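Local coordinates for protein xenavidin (Xenopus tropicalis, PDB 2UZ2) that binds biotin at the end of an eight-stranded antiparallel beta-barrel, as a tetrameric frog member of the avidin family, at residues R13-I21 with T32-S40. Sequence-based numbering, arbitrary orientation. Where two conformers were deposited one is given.
Sequences RNKLGSNLI and TGTYFTSVS. With BTN (biotin), chain D.
Ser18, Asn14 and Tyr35 converge on the ureido oxygen of biotin, where the hairpin of strands 19-25 and 30-36 opens into the binding pocket. Three donors grip this oxygen: Ser18 OG and Tyr35 OH each lie 2.7 Å from O3, and Asn14 ND2 makes a longer bond. Tyr35 CG is anti to the backbone N (chi1 -162°), which turns the ring back toward residues 13-21 and carries its hydroxyl to biotin; O3 sits at the ring edge, in plane. The side chains of Asn14 and Tyr35 cross at about a right angle, with the amide and ring planes 65° apart. Thr37 serves the next ureido atom: its OG1 accepts from biotin N2 at 2.8 Å and donates to a lone pair of Val39 O.

These polar groups are themselves positioned. Ser18 OG also accepts a nearly straight bond (170°) from Ser38 N, 3.0 Å away, and Asn14 OD1 takes the N-H of Ser18 from above its carbonyl plane, across the type I turn Asn14-Gly17.

Behind the pocket the strands run antiparallel. Asn19 and Phe36 exchange two backbone hydrogen bonds, as do Ile21 and Thr34, while a water bridges Asn19 O and Thr34 OG1. Between them, the non-hydrogen-bonded pair Leu20-Tyr35 faces the barrel interior, with Leu20 CD1 3.9 Å from Tyr35 CD1 at the ring edge; Trp78 meets the same ring.

Beside the ureido ring, Leu16 CD1 touches Val39 CG2 at 4.0 Å; Val39 CG2 also rests against biotin, and Trp109 of a neighbouring subunit packs on Val39.

Three donors on one carbonyl oxygen and an acceptor on the adjacent N-H would polarise the ureido group toward an oxyanion-like form, consistent with the tight biotin binding of avidins.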
loop_
_atom_site.group_PDB
_atom_site.type_symbol
_atom_site.label_atom_id
_atom_site.label_comp_id
_atom_site.label_asym_id
_atom_site.label_seq_id
_atom_site.Cartn_x
_atom_site.Cartn_y
_atom_site.Cartn_z
ATOM N N ARG B 13 -5.233 -21.753 -1.997
ATOM C CA ARG B 13 -5.273 -21.374 -0.584
ATOM C C ARG B 13 -4.125 -20.443 -0.286
ATOM O O ARG B 13 -3.062 -20.535 -0.901
ATOM C CB ARG B 13 -5.129 -22.606 0.309
ATOM C CG ARG B 13 -3.879 -23.441 0.086
ATOM C CD ARG B 13 -3.636 -24.454 1.222
ATOM N NE ARG B 13 -3.079 -23.830 2.421
ATOM C CZ ARG B 13 -3.619 -23.916 3.637
ATOM N NH1 ARG B 13 -4.731 -24.619 3.834
ATOM N NH2 ARG B 13 -3.042 -23.303 4.660
ATOM N N ASN B 14 -4.313 -19.558 0.674
ATOM C CA ASN B 14 -3.143 -18.805 1.151
ATOM C C ASN B 14 -2.650 -19.306 2.498
ATOM O O ASN B 14 -3.189 -20.261 3.048
ATOM C CB ASN B 14 -3.399 -17.302 1.133
ATOM C CG ASN B 14 -4.468 -16.864 2.133
ATOM O OD1 ASN B 14 -4.739 -17.562 3.106
ATOM N ND2 ASN B 14 -5.068 -15.682 1.883
ATOM N N LYS B 15 -1.624 -18.655 3.051
ATOM C CA LYS B 15 -1.000 -19.154 4.263
ATOM C C LYS B 15 -1.931 -19.052 5.475
ATOM O O LYS B 15 -1.755 -19.787 6.456
ATOM C CB LYS B 15 0.366 -18.467 4.483
ATOM C CG LYS B 15 1.257 -18.520 3.189
ATOM C CD LYS B 15 2.639 -17.836 3.316
ATOM C CE LYS B 15 3.743 -18.836 3.580
ATOM N NZ LYS B 15 5.097 -18.198 3.644
ATOM N N LEU B 16 -2.914 -18.151 5.404
ATOM C CA LEU B 16 -3.932 -17.997 6.456
ATOM C C LEU B 16 -4.994 -19.103 6.399
ATOM O O LEU B 16 -5.750 -19.285 7.364
ATOM C CB LEU B 16 -4.602 -16.626 6.371
ATOM C CG LEU B 16 -3.768 -15.344 6.512
ATOM C CD1 LEU B 16 -4.456 -14.140 5.788
ATOM C CD2 LEU B 16 -3.526 -15.082 7.957
ATOM N N GLY B 17 -5.028 -19.860 5.305
ATOM C CA GLY B 17 -6.007 -20.954 5.109
ATOM C C GLY B 17 -7.245 -20.548 4.329
ATOM O O GLY B 17 -8.139 -21.389 4.072
ATOM N N SER B 18 -7.283 -19.289 3.896
ATOM C CA SER B 18 -8.391 -18.803 3.071
ATOM C C SER B 18 -8.396 -19.526 1.733
ATOM O O SER B 18 -7.346 -19.935 1.252
ATOM C CB SER B 18 -8.303 -17.295 2.833
ATOM O OG SER B 18 -8.305 -16.638 4.090
ATOM N N ASN B 19 -9.589 -19.682 1.182
ATOM C CA ASN B 19 -9.800 -20.466 -0.017
ATOM C C ASN B 19 -10.328 -19.582 -1.146
ATOM O O ASN B 19 -11.396 -18.969 -1.008
ATOM C CB ASN B 19 -10.798 -21.562 0.357
ATOM C CG ASN B 19 -11.162 -22.452 -0.786
ATOM O OD1 ASN B 19 -10.296 -22.873 -1.563
ATOM N ND2 ASN B 19 -12.453 -22.798 -0.881
ATOM N N LEU B 20 -9.585 -19.521 -2.267
ATOM C CA LEU B 20 -9.971 -18.739 -3.446
ATOM C C LEU B 20 -10.421 -19.746 -4.504
ATOM O O LEU B 20 -9.684 -20.675 -4.770
ATOM C CB LEU B 20 -8.769 -17.924 -3.947
ATOM C CG LEU B 20 -8.857 -17.397 -5.389
ATOM C CD1 LEU B 20 -9.984 -16.320 -5.533
ATOM C CD2 LEU B 20 -7.478 -16.871 -5.811
ATOM N N ILE B 21 -11.618 -19.587 -5.049
ATOM C CA ILE B 21 -12.072 -20.522 -6.118
ATOM C C ILE B 21 -12.397 -19.686 -7.325
ATOM O O ILE B 21 -13.191 -18.751 -7.255
ATOM C CB ILE B 21 -13.283 -21.389 -5.703
ATOM C CG1 ILE B 21 -12.927 -22.223 -4.471
ATOM C CG2 ILE B 21 -13.702 -22.316 -6.919
ATOM C CD1 ILE B 21 -14.070 -23.128 -3.984
ATOM N N THR B 32 -14.866 -15.155 -12.757
ATOM C CA THR B 32 -15.746 -15.079 -11.595
ATOM C C THR B 32 -15.436 -16.242 -10.665
ATOM O O THR B 32 -14.837 -17.234 -11.073
ATOM C CB THR B 32 -17.238 -15.122 -11.979
ATOM O OG1 THR B 32 -17.578 -16.430 -12.437
ATOM C CG2 THR B 32 -17.553 -14.147 -13.096
ATOM N N GLY B 33 -15.830 -16.102 -9.410
ATOM C CA GLY B 33 -15.607 -17.160 -8.451
ATOM C C GLY B 33 -16.056 -16.754 -7.071
ATOM O O GLY B 33 -16.960 -15.925 -6.906
ATOM N N THR B 34 -15.452 -17.400 -6.096
ATOM C CA THR B 34 -15.794 -17.107 -4.693
ATOM C C THR B 34 -14.557 -17.083 -3.820
ATOM O O THR B 34 -13.523 -17.655 -4.150
ATOM C CB THR B 34 -16.766 -18.141 -4.103
ATOM O OG1 THR B 34 -16.198 -19.466 -4.178
ATOM C CG2 THR B 34 -18.100 -18.120 -4.835
ATOM N N TYR B 35 -14.710 -16.462 -2.662
ATOM C CA TYR B 35 -13.603 -16.408 -1.703
ATOM C C TYR B 35 -14.162 -16.747 -0.335
ATOM O O TYR B 35 -15.207 -16.209 0.107
ATOM C CB TYR B 35 -13.015 -15.004 -1.697
ATOM C CG TYR B 35 -11.646 -14.950 -1.107
ATOM C CD1 TYR B 35 -10.506 -14.926 -1.939
ATOM C CD2 TYR B 35 -11.473 -14.858 0.255
ATOM C CE1 TYR B 35 -9.226 -14.836 -1.389
ATOM C CE2 TYR B 35 -10.180 -14.792 0.806
ATOM C CZ TYR B 35 -9.073 -14.782 -0.042
ATOM O OH TYR B 35 -7.815 -14.709 0.564
ATOM N N PHE B 36 -13.471 -17.640 0.361
ATOM C CA PHE B 36 -13.869 -17.946 1.703
ATOM C C PHE B 36 -12.716 -17.576 2.640
ATOM O O PHE B 36 -11.661 -18.247 2.674
ATOM C CB PHE B 36 -14.276 -19.397 1.942
ATOM C CG PHE B 36 -14.801 -19.591 3.342
ATOM C CD1 PHE B 36 -16.139 -19.460 3.596
ATOM C CD2 PHE B 36 -13.927 -19.768 4.412
ATOM C CE1 PHE B 36 -16.646 -19.608 4.880
ATOM C CE2 PHE B 36 -14.405 -19.882 5.729
ATOM C CZ PHE B 36 -15.781 -19.794 5.961
ATOM N N THR B 37 -12.898 -16.507 3.384
ATOM C CA THR B 37 -11.776 -16.067 4.236
ATOM C C THR B 37 -11.695 -16.789 5.593
ATOM O O THR B 37 -12.704 -17.036 6.252
ATOM C CB THR B 37 -11.782 -14.542 4.457
ATOM O OG1 THR B 37 -10.595 -14.200 5.175
ATOM C CG2 THR B 37 -13.003 -14.122 5.262
ATOM N N SER B 38 -10.480 -17.108 6.030
ATOM C CA SER B 38 -10.289 -17.759 7.320
ATOM C C SER B 38 -10.142 -16.710 8.416
ATOM O O SER B 38 -10.134 -17.044 9.620
ATOM C CB SER B 38 -9.069 -18.672 7.286
ATOM O OG SER B 38 -9.372 -19.875 6.616
ATOM N N VAL B 39 -10.049 -15.451 7.996
ATOM C CA VAL B 39 -9.898 -14.292 8.888
ATOM C C VAL B 39 -10.820 -13.113 8.552
ATOM O O VAL B 39 -11.172 -12.897 7.419
ATOM C CB VAL B 39 -8.427 -13.789 8.985
ATOM C CG1 VAL B 39 -7.535 -14.877 9.568
ATOM C CG2 VAL B 39 -7.926 -13.282 7.651
ATOM N N SER B 40 -11.232 -12.358 9.567
ATOM C CA SER B 40 -12.053 -11.190 9.283
ATOM C C SER B 40 -11.821 -10.115 10.328
ATOM O O SER B 40 -11.184 -10.359 11.336
ATOM C CB SER B 40 -13.534 -11.584 9.239
ATOM O OG SER B 40 -13.932 -12.110 10.489
HETATM C C11 BTN D . -14.462 -7.975 7.054
HETATM O O11 BTN D . -14.959 -6.826 7.109
HETATM O O12 BTN D . -14.174 -8.537 8.139
HETATM C C10 BTN D . -14.221 -8.674 5.728
HETATM C C9 BTN D . -13.220 -9.818 5.846
HETATM C C8 BTN D . -11.788 -9.333 5.554
HETATM C C7 BTN D . -10.853 -10.455 5.139
HETATM C C2 BTN D . -9.437 -9.956 4.818
HETATM S S1 BTN D . -9.410 -9.107 3.380
HETATM C C6 BTN D . -7.622 -9.415 3.147
HETATM C C5 BTN D . -7.164 -10.634 3.928
HETATM N N1 BTN D . -6.912 -11.838 3.132
HETATM C C3 BTN D . -7.725 -12.832 3.518
HETATM O O3 BTN D . -7.575 -14.200 3.222
HETATM N N2 BTN D . -8.702 -12.353 4.285
HETATM C C4 BTN D . -8.347 -11.041 4.804
HETATM O O HOH W 1 -7.676 -21.882 8.254
HETATM O O HOH W 2 -14.322 -19.976 -1.962
#